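Local coordinates for protein xyloglucan-specific endo-beta-1,4-glucanase (Uncultured bacterium, PDB 4W88) that probably hydrolyses internal beta-1,4-glucosidic links in the backbone of xyloglucan, a branched plant cell-wall polysaccharide, as a family 5 glycoside hydrolase, at residues I269-A274 with F302-N307; K175-A180 with R191-C196; N29-E34 with A78-R83. The protein carries 1 engineered substitution. All blocks are in the same frame, centred on the assembly; numbering follows the deposited sequence.

Contact 1. Residues I269-A274 with F302-N307; sequences ITETGA and FIWDNN
The carboxylate of Glu271 lies alongside the indole of Trp304. The two side chains run side by side and point the same way, with carboxylate and ring planes 29° apart. Glu271 OE1 stands 3.8 Å above one face of the Trp304 ring, displaced toward the rim, and Glu271 CD comes to 3.7 Å from Trp304 CE3. Trp304 CG is anti to its backbone N (chi1 -176°), which lays the indole beside the extended Glu271 chain. Strands 267-272 and 300-305, barrel neighbours joined through helix 280-295 in a beta-alpha-beta unit, are stitched by backbone bonds. Phe302 N donates to Ile269 O at 2.8 Å, and Trp304 N meets Thr272 O at 2.8 Å in a nearly straight bond (169°). Between them the Thr272 N to Phe302 O bond is weak, while Glu271 CA sends a CH...O contact of 3.2 Å to Phe302 O. Elsewhere, Thr272 CG2 meets Ile303 CD1 at 3.6 Å. Partners outside the two segments probably fix the carboxylate's rotation: OE1 bonds to Tyr225 OH, and OE2 to Arg59 in a salt bridge and to a bound Tris molecule, probably from the crystallisation liquor. Family 5 hydrolases carry their nucleophile at the end of the seventh barrel strand, where Glu271 sits, close to a bound glucose. The chemistry is therefore consistent with a carboxylate held in a set orientation at the sugar-binding end of the barrel.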
ATOM      1  N   ILE A 269      -4.592  -3.713  -5.342  1.00 16.44           N
ATOM      2  CA  ILE A 269      -3.144  -3.585  -5.571  1.00 15.96           C
ATOM      3  C   ILE A 269      -2.644  -2.270  -4.936  1.00 15.18           C
ATOM      4  O   ILE A 269      -2.769  -1.212  -5.550  1.00 16.52           O
ATOM      5  CB  ILE A 269      -2.759  -3.693  -7.049  1.00 19.11           C
ATOM      6  CG1 ILE A 269      -3.366  -4.965  -7.690  1.00 20.06           C
ATOM      7  CG2 ILE A 269      -1.288  -3.599  -7.166  1.00 19.35           C
ATOM      8  CD1 ILE A 269      -2.948  -6.279  -7.069  1.00 21.86           C
ATOM      9  N   THR A 270      -2.064  -2.342  -3.728  1.00 16.14           N
ATOM     10  CA  THR A 270      -1.773  -1.151  -3.010  1.00 15.62           C
ATOM     11  C   THR A 270      -0.466  -0.498  -3.391  1.00 14.44           C
ATOM     12  O   THR A 270      -0.206   0.647  -2.972  1.00 15.42           O
ATOM     13  CB  THR A 270      -1.936  -1.319  -1.475  1.00 15.13           C
ATOM     14  OG1 THR A 270      -1.047  -2.345  -0.987  1.00 16.04           O
ATOM     15  CG2 THR A 270      -3.388  -1.667  -1.143  1.00 16.87           C
ATOM     16  N   GLU A 271       0.355  -1.202  -4.186  1.00 15.54           N
ATOM     17  CA  GLU A 271       1.530  -0.574  -4.834  1.00 14.88           C
ATOM     18  C   GLU A 271       1.820  -1.288  -6.156  1.00 16.44           C
ATOM     19  O   GLU A 271       1.753  -2.513  -6.266  1.00 17.78           O
ATOM     20  CB  GLU A 271       2.808  -0.667  -3.994  1.00 15.23           C
ATOM     21  CG  GLU A 271       2.886   0.153  -2.723  1.00 15.80           C
ATOM     22  CD  GLU A 271       4.169  -0.053  -1.986  1.00 17.77           C
ATOM     23  OE1 GLU A 271       5.212  -0.366  -2.664  1.00 17.41           O
ATOM     24  OE2 GLU A 271       4.208   0.182  -0.755  1.00 17.20           O
ATOM     25  N   THR A 272       2.106  -0.456  -7.152  1.00 16.21           N
ATOM     26  CA  THR A 272       2.706  -0.844  -8.410  1.00 17.57           C
ATOM     27  C   THR A 272       3.267   0.432  -9.052  1.00 16.05           C
ATOM     28  O   THR A 272       3.153   1.546  -8.510  1.00 17.65           O
ATOM     29  CB  THR A 272       1.688  -1.551  -9.324  1.00 20.26           C
ATOM     30  OG1 THR A 272       2.379  -2.139 -10.478  1.00 19.25           O
ATOM     31  CG2 THR A 272       0.597  -0.599  -9.756  1.00 19.30           C
ATOM     32  N   GLY A 273       3.911   0.272 -10.205  1.00 16.83           N
ATOM     33  CA  GLY A 273       4.538   1.395 -10.905  1.00 19.06           C
ATOM     34  C   GLY A 273       5.759   0.906 -11.677  1.00 16.73           C
ATOM     35  O   GLY A 273       6.124  -0.268 -11.583  1.00 19.94           O
ATOM     36  N   ALA A 274       6.378   1.789 -12.477  1.00 19.49           N
ATOM     37  CA  ALA A 274       7.563   1.452 -13.241  1.00 19.57           C
ATOM     38  C   ALA A 274       8.570   2.575 -13.120  1.00 18.35           C
ATOM     39  O   ALA A 274       8.239   3.703 -13.295  1.00 20.77           O
ATOM     40  CB  ALA A 274       7.131   1.271 -14.681  1.00 21.93           C
ATOM     41  N   PHE A 302      -2.953   1.363  -6.711  1.00 15.50           N
ATOM     42  CA  PHE A 302      -2.356   2.579  -6.208  1.00 15.68           C
ATOM     43  C   PHE A 302      -0.902   2.656  -6.657  1.00 15.29           C
ATOM     44  O   PHE A 302      -0.105   1.748  -6.372  1.00 16.90           O
ATOM     45  CB  PHE A 302      -2.407   2.607  -4.666  1.00 14.87           C
ATOM     46  CG  PHE A 302      -3.765   2.788  -4.057  1.00 16.02           C
ATOM     47  CD1 PHE A 302      -4.752   1.794  -4.175  1.00 17.34           C
ATOM     48  CD2 PHE A 302      -4.091   3.949  -3.371  1.00 16.96           C
ATOM     49  CE1 PHE A 302      -6.015   1.972  -3.624  1.00 17.01           C
ATOM     50  CE2 PHE A 302      -5.363   4.112  -2.832  1.00 15.31           C
ATOM     51  CZ  PHE A 302      -6.327   3.163  -2.979  1.00 17.58           C
ATOM     52  N   ILE A 303      -0.533   3.745  -7.313  1.00 15.74           N
ATOM     53  CA  ILE A 303       0.806   3.874  -7.913  1.00 15.58           C
ATOM     54  C   ILE A 303       1.781   4.411  -6.868  1.00 16.69           C
ATOM     55  O   ILE A 303       1.475   5.365  -6.145  1.00 16.82           O
ATOM     56  CB  ILE A 303       0.738   4.815  -9.166  1.00 16.10           C
ATOM     57  CG1 ILE A 303      -0.334   4.369 -10.131  1.00 19.22           C
ATOM     58  CG2 ILE A 303       2.115   4.914  -9.806  1.00 18.92           C
ATOM     59  CD1 ILE A 303      -0.247   2.857 -10.508  1.00 18.89           C
ATOM     60  N   TRP A 304       2.954   3.776  -6.757  1.00 15.54           N
ATOM     61  CA  TRP A 304       3.989   4.243  -5.871  1.00 15.99           C
ATOM     62  C   TRP A 304       4.701   5.527  -6.402  1.00 14.48           C
ATOM     63  O   TRP A 304       5.207   5.538  -7.544  1.00 17.45           O
ATOM     64  CB  TRP A 304       5.030   3.149  -5.664  1.00 16.61           C
ATOM     65  CG  TRP A 304       6.057   3.610  -4.662  1.00 15.91           C
ATOM     66  CD1 TRP A 304       7.383   3.911  -4.884  1.00 18.63           C
ATOM     67  CD2 TRP A 304       5.832   3.741  -3.242  1.00 17.77           C
ATOM     68  NE1 TRP A 304       7.971   4.299  -3.699  1.00 20.38           N
ATOM     69  CE2 TRP A 304       7.053   4.167  -2.669  1.00 17.79           C
ATOM     70  CE3 TRP A 304       4.722   3.553  -2.430  1.00 15.94           C
ATOM     71  CZ2 TRP A 304       7.176   4.441  -1.296  1.00 15.27           C
ATOM     72  CZ3 TRP A 304       4.848   3.772  -1.110  1.00 16.02           C
ATOM     73  CH2 TRP A 304       6.043   4.209  -0.543  1.00 14.33           C
ATOM     74  N   ASP A 305       4.642   6.622  -5.637  1.00 16.29           N
ATOM     75  CA  ASP A 305       5.251   7.860  -6.006  1.00 17.52           C
ATOM     76  C   ASP A 305       6.123   8.394  -4.882  1.00 17.76           C
ATOM     77  O   ASP A 305       5.642   8.924  -3.876  1.00 17.71           O
ATOM     78  CB  ASP A 305       4.196   8.883  -6.452  1.00 17.12           C
ATOM     79  CG  ASP A 305       4.806  10.169  -7.004  1.00 18.48           C
ATOM     80  OD1 ASP A 305       6.021  10.468  -6.718  1.00 18.38           O
ATOM     81  OD2 ASP A 305       4.063  10.895  -7.752  1.00 18.02           O
ATOM     82  N   ASN A 306       7.447   8.288  -5.125  1.00 17.48           N
ATOM     83  CA  ASN A 306       8.435   8.744  -4.151  1.00 17.36           C
ATOM     84  C   ASN A 306       9.068  10.110  -4.373  1.00 20.90           C
ATOM     85  O   ASN A 306      10.035  10.487  -3.659  1.00 18.75           O
ATOM     86  CB  ASN A 306       9.518   7.658  -3.940  1.00 17.93           C
ATOM     87  CG  ASN A 306      10.263   7.330  -5.210  1.00 19.95           C
ATOM     88  OD1 ASN A 306      10.092   8.045  -6.200  1.00 18.55           O
ATOM     89  ND2 ASN A 306      11.145   6.360  -5.154  1.00 20.04           N
ATOM     90  N   ASN A 307       8.587  10.812  -5.390  1.00 18.57           N
ATOM     91  CA  ASN A 307       9.133  12.129  -5.811  1.00 19.53           C
ATOM     92  C   ASN A 307      10.562  12.059  -6.290  1.00 20.45           C
ATOM     93  O   ASN A 307      11.238  13.080  -6.265  1.00 24.10           O
ATOM     94  CB  ASN A 307       8.970  13.125  -4.681  1.00 19.67           C
ATOM     95  CG  ASN A 307       9.078  14.568  -5.115  1.00 19.40           C
ATOM     96  OD1 ASN A 307       8.797  14.902  -6.259  1.00 22.92           O
ATOM     97  ND2 ASN A 307       9.486  15.424  -4.209  1.00 22.03           N
TER

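Contact 2. Residues K175-A180 with R191-C196; sequences KAFIDA and RVLIIC
Aromatic packing comes first: the CE2 corner of Phe177 meets the strand at Leu193 and Ile194. Phe177 CE2 is 3.9 Å from Leu193 CB and 3.8 Å from Ile194 O, and the backbone N of Ile194 lies near the ring plane, off its edge. The methyl CG2 of Ile195 also approaches at the ring edge, 4.3 Å from Phe177 CD2. Phe177 CG is swung anti to the backbone N (chi1 155°), carrying the ring off the helix and in toward the sheet. Here it also meets Phe144 on the adjacent strand, and Trp128, whose ring plane is turned about 60° to its own.

The aliphatic contacts belong to Ile178, one residue further along the helix. Its CD1 touches Ile195 CG2 at 3.7 Å, while Leu193 CD1 reaches the main chain of the helix and sits 3.9 Å from Ile178 CA. Ile178 thus has Leu193 and Ile195, two alternate residues of the strand, as its partners.

No hydrogen bond passes between the segments. The helix runs almost antiparallel to the strand, at 168° and an axis distance of 9.3 Å, as expected where helix 164-182 leads back to strand 193-196 in a beta-alpha-beta unit of the barrel. The contact is almost wholly hydrocarbon, the carbonyl of Ile194 being the polar atom that the ring touches, and shape and exclusion of water hold this layer together rather than directional bonds.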
ATOM      1  N   LYS A 175      -5.404 -11.378  11.709  1.00 18.41           N
ATOM      2  CA  LYS A 175      -6.519 -11.510  12.665  1.00 20.31           C
ATOM      3  C   LYS A 175      -6.392 -10.554  13.806  1.00 22.94           C
ATOM      4  O   LYS A 175      -7.386 -10.007  14.264  1.00 22.53           O
ATOM      5  CB  LYS A 175      -6.684 -12.933  13.277  1.00 26.82           C
ATOM      6  CG  LYS A 175      -6.854 -13.974  12.308  1.00 32.42           C
ATOM      7  CD  LYS A 175      -7.463 -15.220  12.933  1.00 59.30           C
ATOM      8  CE  LYS A 175      -6.770 -16.392  12.283  1.00 60.30           C
ATOM      9  NZ  LYS A 175      -7.441 -17.699  12.483  1.00 67.06           N
ATOM     10  N   ALA A 176      -5.169 -10.355  14.268  1.00 19.93           N
ATOM     11  CA  ALA A 176      -4.920  -9.491  15.418  1.00 20.64           C
ATOM     12  C   ALA A 176      -5.289  -8.039  15.069  1.00 17.80           C
ATOM     13  O   ALA A 176      -5.845  -7.301  15.852  1.00 19.28           O
ATOM     14  CB  ALA A 176      -3.491  -9.572  15.821  1.00 21.11           C
ATOM     15  N   PHE A 177      -4.918  -7.658  13.848  1.00 20.09           N
ATOM     16  CA  PHE A 177      -5.164  -6.363  13.305  1.00 19.34           C
ATOM     17  C   PHE A 177      -6.686  -6.112  13.210  1.00 17.60           C
ATOM     18  O   PHE A 177      -7.212  -5.123  13.699  1.00 17.77           O
ATOM     19  CB  PHE A 177      -4.516  -6.254  11.907  1.00 17.86           C
ATOM     20  CG  PHE A 177      -5.138  -5.238  10.980  1.00 16.78           C
ATOM     21  CD1 PHE A 177      -5.215  -3.875  11.275  1.00 19.58           C
ATOM     22  CD2 PHE A 177      -5.559  -5.657   9.735  1.00 17.07           C
ATOM     23  CE1 PHE A 177      -5.734  -2.981  10.349  1.00 18.95           C
ATOM     24  CE2 PHE A 177      -6.085  -4.761   8.802  1.00 15.83           C
ATOM     25  CZ  PHE A 177      -6.124  -3.422   9.095  1.00 15.66           C
ATOM     26  N   ILE A 178      -7.400  -7.050  12.599  1.00 17.77           N
ATOM     27  CA  ILE A 178      -8.854  -6.920  12.467  1.00 20.02           C
ATOM     28  C   ILE A 178      -9.502  -6.868  13.825  1.00 18.69           C
ATOM     29  O   ILE A 178     -10.353  -5.988  14.056  1.00 19.02           O
ATOM     30  CB  ILE A 178      -9.462  -8.124  11.692  1.00 19.40           C
ATOM     31  CG1 ILE A 178      -9.002  -8.031  10.222  1.00 17.52           C
ATOM     32  CG2 ILE A 178     -11.004  -8.183  11.802  1.00 21.32           C
ATOM     33  CD1 ILE A 178      -9.189  -9.347   9.437  1.00 22.17           C
ATOM     34  N   ASP A 179      -9.124  -7.780  14.700  1.00 19.02           N
ATOM     35  CA  ASP A 179      -9.730  -7.801  16.058  1.00 17.58           C
ATOM     36  C   ASP A 179      -9.550  -6.449  16.808  1.00 18.04           C
ATOM     37  O   ASP A 179     -10.466  -5.958  17.432  1.00 19.91           O
ATOM     38  CB  ASP A 179      -9.118  -8.972  16.816  1.00 21.29           C
ATOM     39  CG  ASP A 179      -9.780  -9.267  18.071  1.00 26.10           C
ATOM     40  OD1 ASP A 179      -9.421  -8.602  19.022  1.00 31.62           O
ATOM     41  OD2 ASP A 179     -10.618 -10.187  18.132  1.00 32.41           O
ATOM     42  N   ALA A 180      -8.333  -5.891  16.770  1.00 18.48           N
ATOM     43  CA  ALA A 180      -8.010  -4.708  17.483  1.00 19.46           C
ATOM     44  C   ALA A 180      -8.863  -3.560  16.970  1.00 18.40           C
ATOM     45  O   ALA A 180      -9.345  -2.724  17.753  1.00 18.76           O
ATOM     46  CB  ALA A 180      -6.555  -4.382  17.354  1.00 18.48           C
ATOM     47  N   ARG A 191     -15.607  -0.487   8.794  1.00 16.43           N
ATOM     48  CA  ARG A 191     -14.581   0.058   7.935  1.00 18.16           C
ATOM     49  C   ARG A 191     -13.928  -1.032   7.110  1.00 15.25           C
ATOM     50  O   ARG A 191     -13.704  -2.153   7.629  1.00 18.68           O
ATOM     51  CB  ARG A 191     -13.496   0.738   8.822  1.00 23.41           C
ATOM     52  CG  ARG A 191     -12.471   1.512   8.041  1.00 18.82           C
ATOM     53  CD  ARG A 191     -11.531   2.338   8.882  1.00 14.99           C
ATOM     54  NE  ARG A 191     -12.147   3.162   9.882  1.00 18.29           N
ATOM     55  CZ  ARG A 191     -12.908   4.225   9.654  1.00 16.05           C
ATOM     56  NH1 ARG A 191     -13.099   4.674   8.424  1.00 18.73           N
ATOM     57  NH2 ARG A 191     -13.488   4.829  10.665  1.00 20.16           N
ATOM     58  N   VAL A 192     -13.565  -0.723   5.861  1.00 18.99           N
ATOM     59  CA  VAL A 192     -12.807  -1.692   5.102  1.00 17.02           C
ATOM     60  C   VAL A 192     -11.409  -1.854   5.749  1.00 15.23           C
ATOM     61  O   VAL A 192     -10.631  -0.883   5.819  1.00 17.47           O
ATOM     62  CB  VAL A 192     -12.682  -1.320   3.614  1.00 18.16           C
ATOM     63  CG1 VAL A 192     -11.859  -2.366   2.793  1.00 22.69           C
ATOM     64  CG2 VAL A 192     -14.058  -1.114   3.003  1.00 19.42           C
ATOM     65  N   LEU A 193     -11.061  -3.122   6.053  1.00 16.68           N
ATOM     66  CA  LEU A 193      -9.772  -3.454   6.565  1.00 17.96           C
ATOM     67  C   LEU A 193      -9.023  -4.310   5.567  1.00 17.75           C
ATOM     68  O   LEU A 193      -9.566  -5.298   5.106  1.00 18.36           O
ATOM     69  CB  LEU A 193      -9.853  -4.164   7.903  1.00 15.79           C
ATOM     70  CG  LEU A 193     -10.656  -3.458   8.976  1.00 17.19           C
ATOM     71  CD1 LEU A 193     -10.667  -4.184  10.305  1.00 18.67           C
ATOM     72  CD2 LEU A 193     -10.203  -2.018   9.228  1.00 21.69           C
ATOM     73  N   ILE A 194      -7.773  -3.957   5.289  1.00 14.41           N
ATOM     74  CA  ILE A 194      -7.070  -4.491   4.145  1.00 15.16           C
ATOM     75  C   ILE A 194      -5.898  -5.312   4.706  1.00 15.77           C
ATOM     76  O   ILE A 194      -4.914  -4.772   5.239  1.00 16.56           O
ATOM     77  CB  ILE A 194      -6.561  -3.385   3.187  1.00 15.03           C
ATOM     78  CG1 ILE A 194      -7.701  -2.480   2.711  1.00 17.07           C
ATOM     79  CG2 ILE A 194      -5.852  -4.019   1.966  1.00 18.81           C
ATOM     80  CD1 ILE A 194      -7.270  -1.240   1.909  1.00 18.31           C
ATOM     81  N   ILE A 195      -6.055  -6.619   4.607  1.00 17.28           N
ATOM     82  CA  ILE A 195      -5.085  -7.558   5.092  1.00 19.03           C
ATOM     83  C   ILE A 195      -4.091  -7.831   3.951  1.00 16.39           C
ATOM     84  O   ILE A 195      -4.253  -7.334   2.821  1.00 18.54           O
ATOM     85  CB  ILE A 195      -5.760  -8.857   5.601  1.00 15.45           C
ATOM     86  CG1 ILE A 195      -6.447  -9.641   4.488  1.00 20.20           C
ATOM     87  CG2 ILE A 195      -6.651  -8.570   6.806  1.00 18.03           C
ATOM     88  CD1 ILE A 195      -6.822 -11.077   4.856  1.00 21.12           C
ATOM     89  N   CYS A 196      -3.094  -8.678   4.187  1.00 18.08           N
ATOM     90  CA  CYS A 196      -2.099  -8.942   3.164  1.00 18.93           C
ATOM     91  C   CYS A 196      -1.522 -10.334   3.279  1.00 16.60           C
ATOM     92  O   CYS A 196      -1.652 -11.009   4.310  1.00 18.45           O
ATOM     93  CB  CYS A 196      -0.957  -7.897   3.230  1.00 16.75           C
ATOM     94  SG  CYS A 196       0.023  -7.921   4.720  1.00 18.41           S
TER

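Contact 3. Residues N29-E34 with A78-R83; sequences NSVNAE and ADWLAR
Glu34 OE2 takes a bond from Arg83 NH2 at 3.0 Å through its syn lone pair, and it is bonded to Thr42 OG1 as well. The other oxygen, Glu34 OE1, is met on its syn side by Arg83 NE at 2.9 Å, and NH2 adds a weak, bent bond to it. The guanidinium therefore grips the carboxylate side-on with two nitrogens, one to each oxygen, and the two flat groups are nearly coplanar, 28° apart. The side chains cross at about a right angle: Glu34 is fully extended, whereas Arg83 bends at its second torsion (chi2 55°), which turns NE toward the glutamate. Arg83 NH2 also bonds to Thr42 O, and NH1 pairs with Glu86, so this buried salt bridge belongs to a wider polar network that probably steadies the charge of both partners.

Next to it Trp80 lies against the turn at 30-33. Ala33 CB is 4.0 Å from Trp80 CH2, and Val31 CA sits at the ring edge, 4.0 Å from Trp80 CE3. His67 also stacks on the indole and Phe64 meets it almost perpendicularly. Val31 CG1 rests 3.6 Å from Asp79 O, on the start of the helix.

Two waters bridge the loop and the helix at Asp79. One donates to both Asn29 OD1 and Asp79 OD1, the latter also bonded to Ser77, and a second links Val31 N to Asp79 OD2. Within the loop Ser30 OG accepts from Asn32 N at 3.0 Å, forming an ST turn. Altogether, the loop that follows the first barrel strand is fastened to helix 78-92, the helix after the second strand, as a loop-to-helix contact on the outer layer of a TIM barrel.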
ATOM      1  N   ASN A  29      12.246  10.397  16.980  1.00 21.42           N
ATOM      2  CA  ASN A  29      10.899  10.595  17.484  1.00 20.87           C
ATOM      3  C   ASN A  29      10.520  12.036  17.283  1.00 20.65           C
ATOM      4  O   ASN A  29      10.282  12.759  18.244  1.00 22.22           O
ATOM      5  CB  ASN A  29      10.809  10.180  18.973  1.00 24.55           C
ATOM      6  CG  ASN A  29       9.462  10.358  19.562  1.00 25.37           C
ATOM      7  OD1 ASN A  29       8.455  10.188  18.976  1.00 22.16           O
ATOM      8  ND2 ASN A  29       9.476  10.689  20.814  1.00 42.39           N
ATOM      9  N   SER A  30      10.323  12.407  16.033  1.00 18.54           N
ATOM     10  CA  SER A  30      10.100  13.763  15.675  1.00 20.48           C
ATOM     11  C   SER A  30       9.203  13.802  14.431  1.00 17.70           C
ATOM     12  O   SER A  30       9.310  12.932  13.536  1.00 18.78           O
ATOM     13  CB  SER A  30      11.447  14.438  15.296  1.00 25.17           C
ATOM     14  OG  SER A  30      11.074  15.702  14.800  1.00 30.36           O
ATOM     15  N   VAL A  31       8.373  14.827  14.340  1.00 20.11           N
ATOM     16  CA  VAL A  31       7.654  15.101  13.072  1.00 19.44           C
ATOM     17  C   VAL A  31       8.568  15.343  11.852  1.00 18.35           C
ATOM     18  O   VAL A  31       8.127  15.202  10.705  1.00 19.98           O
ATOM     19  CB  VAL A  31       6.581  16.217  13.192  1.00 21.91           C
ATOM     20  CG1 VAL A  31       5.521  15.833  14.226  1.00 25.48           C
ATOM     21  CG2 VAL A  31       7.249  17.531  13.478  1.00 26.47           C
ATOM     22  N   ASN A  32       9.844  15.652  12.113  1.00 21.85           N
ATOM     23  CA  ASN A  32      10.785  15.849  11.074  1.00 23.08           C
ATOM     24  C   ASN A  32      11.123  14.594  10.276  1.00 17.42           C
ATOM     25  O   ASN A  32      11.773  14.680   9.213  1.00 21.38           O
ATOM     26  CB  ASN A  32      12.030  16.529  11.595  1.00 29.70           C
ATOM     27  CG  ASN A  32      11.718  17.914  12.063  1.00 36.00           C
ATOM     28  OD1 ASN A  32      10.933  18.679  11.431  1.00 37.17           O
ATOM     29  ND2 ASN A  32      12.242  18.236  13.189  1.00 51.47           N
ATOM     30  N   ALA A  33      10.643  13.427  10.774  1.00 16.70           N
ATOM     31  CA  ALA A  33      10.777  12.175   9.988  1.00 18.46           C
ATOM     32  C   ALA A  33      10.210  12.345   8.599  1.00 18.21           C
ATOM     33  O   ALA A  33      10.744  11.790   7.617  1.00 18.94           O
ATOM     34  CB  ALA A  33      10.089  11.008  10.677  1.00 20.34           C
ATOM     35  N   GLU A  34       9.137  13.150   8.506  1.00 17.67           N
ATOM     36  CA  GLU A  34       8.440  13.365   7.244  1.00 17.48           C
ATOM     37  C   GLU A  34       9.330  13.856   6.092  1.00 18.75           C
ATOM     38  O   GLU A  34       9.150  13.423   4.966  1.00 18.39           O
ATOM     39  CB  GLU A  34       7.257  14.309   7.423  1.00 17.59           C
ATOM     40  CG  GLU A  34       6.465  14.539   6.142  1.00 19.59           C
ATOM     41  CD  GLU A  34       5.210  15.349   6.334  1.00 15.54           C
ATOM     42  OE1 GLU A  34       5.011  15.856   7.489  1.00 19.33           O
ATOM     43  OE2 GLU A  34       4.447  15.565   5.352  1.00 18.12           O
ATOM     44  N   ALA A  78       2.183  11.949  20.653  1.00 19.23           N
ATOM     45  CA  ALA A  78       1.045  12.786  20.293  1.00 21.24           C
ATOM     46  C   ALA A  78       1.295  13.637  19.077  1.00 17.56           C
ATOM     47  O   ALA A  78       0.351  13.826  18.257  1.00 19.53           O
ATOM     48  CB  ALA A  78       0.628  13.674  21.460  1.00 25.20           C
ATOM     49  N   ASP A  79       2.493  14.210  18.937  1.00 20.21           N
ATOM     50  CA  ASP A  79       2.769  15.084  17.825  1.00 19.64           C
ATOM     51  C   ASP A  79       2.716  14.329  16.474  1.00 19.01           C
ATOM     52  O   ASP A  79       2.261  14.839  15.442  1.00 19.49           O
ATOM     53  CB  ASP A  79       4.133  15.738  18.010  1.00 22.04           C
ATOM     54  CG  ASP A  79       5.364  14.684  18.183  1.00 39.19           C
ATOM     55  OD1 ASP A  79       5.347  13.497  18.493  1.00 41.75           O
ATOM     56  OD2 ASP A  79       6.508  15.104  18.040  1.00 54.33           O
ATOM     57  N   TRP A  80       3.217  13.093  16.483  1.00 16.75           N
ATOM     58  CA  TRP A  80       3.201  12.250  15.318  1.00 17.76           C
ATOM     59  C   TRP A  80       1.779  11.824  14.950  1.00 16.11           C
ATOM     60  O   TRP A  80       1.377  11.969  13.751  1.00 16.60           O
ATOM     61  CB  TRP A  80       4.074  11.024  15.478  1.00 15.90           C
ATOM     62  CG  TRP A  80       4.178  10.197  14.270  1.00 17.40           C
ATOM     63  CD1 TRP A  80       3.693   8.948  14.069  1.00 17.73           C
ATOM     64  CD2 TRP A  80       4.863  10.555  13.072  1.00 16.25           C
ATOM     65  NE1 TRP A  80       4.048   8.509  12.815  1.00 16.60           N
ATOM     66  CE2 TRP A  80       4.759   9.492  12.194  1.00 15.18           C
ATOM     67  CE3 TRP A  80       5.555  11.706  12.669  1.00 14.77           C
ATOM     68  CZ2 TRP A  80       5.332   9.512  10.920  1.00 15.50           C
ATOM     69  CZ3 TRP A  80       6.162  11.738  11.445  1.00 17.36           C
ATOM     70  CH2 TRP A  80       6.075  10.623  10.579  1.00 20.16           C
ATOM     71  N   LEU A  81       1.010  11.367  15.940  1.00 17.29           N
ATOM     72  CA  LEU A  81      -0.360  11.063  15.637  1.00 16.40           C
ATOM     73  C   LEU A  81      -1.144  12.278  15.077  1.00 15.70           C
ATOM     74  O   LEU A  81      -1.910  12.113  14.096  1.00 16.92           O
ATOM     75  CB  LEU A  81      -1.058  10.553  16.895  1.00 18.55           C
ATOM     76  CG  LEU A  81      -2.514  10.108  16.714  1.00 20.06           C
ATOM     77  CD1 LEU A  81      -2.637   9.016  15.719  1.00 21.45           C
ATOM     78  CD2 LEU A  81      -3.033   9.566  18.031  1.00 25.14           C
ATOM     79  N   ALA A  82      -0.934  13.462  15.641  1.00 17.16           N
ATOM     80  CA  ALA A  82      -1.536  14.693  15.134  1.00 16.97           C
ATOM     81  C   ALA A  82      -1.162  14.986  13.692  1.00 15.60           C
ATOM     82  O   ALA A  82      -2.019  15.334  12.885  1.00 19.90           O
ATOM     83  CB  ALA A  82      -1.273  15.857  16.028  1.00 20.03           C
ATOM     84  N   ARG A  83       0.103  14.765  13.348  1.00 17.25           N
ATOM     85  CA  ARG A  83       0.545  15.012  11.982  1.00 16.53           C
ATOM     86  C   ARG A  83      -0.024  14.046  10.990  1.00 16.32           C
ATOM     87  O   ARG A  83      -0.467  14.446   9.932  1.00 17.85           O
ATOM     88  CB  ARG A  83       2.071  15.051  11.909  1.00 17.34           C
ATOM     89  CG  ARG A  83       2.604  15.341  10.535  1.00 17.35           C
ATOM     90  CD  ARG A  83       2.041  16.644   9.953  1.00 17.95           C
ATOM     91  NE  ARG A  83       2.546  16.808   8.614  1.00 18.54           N
ATOM     92  CZ  ARG A  83       1.958  17.554   7.672  1.00 18.05           C
ATOM     93  NH1 ARG A  83       0.878  18.262   7.934  1.00 19.86           N
ATOM     94  NH2 ARG A  83       2.417  17.540   6.448  1.00 17.02           N
TER
HETATM   95  O   HOH W   1       7.236  11.608  17.068  1.00 23.42           O
HETATM   96  O   HOH W   2       8.122  16.435  16.715  1.00 27.85           O

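Overall arrangement
From the N terminus, contact 3 comes first: the loop after strand 15-18 is brought against helix 78-92, closing a span that takes in helix 44-53 and strand 57-60. Contact 2 follows with a short return, from helix 164-182 to strand 193-196, joining the outer helical layer to the fifth barrel strand. Contact 1 closes last, where strand 300-305 comes back beside strand 267-272 after helix 280-295 and so pairs the seventh and eighth strands. The three follow in series, neither nesting nor crossing. Their centres lie 22 to 24 Å apart, and none touches another. Contacts 1 and 2 share the barrel sheet; contact 3 lies farther out.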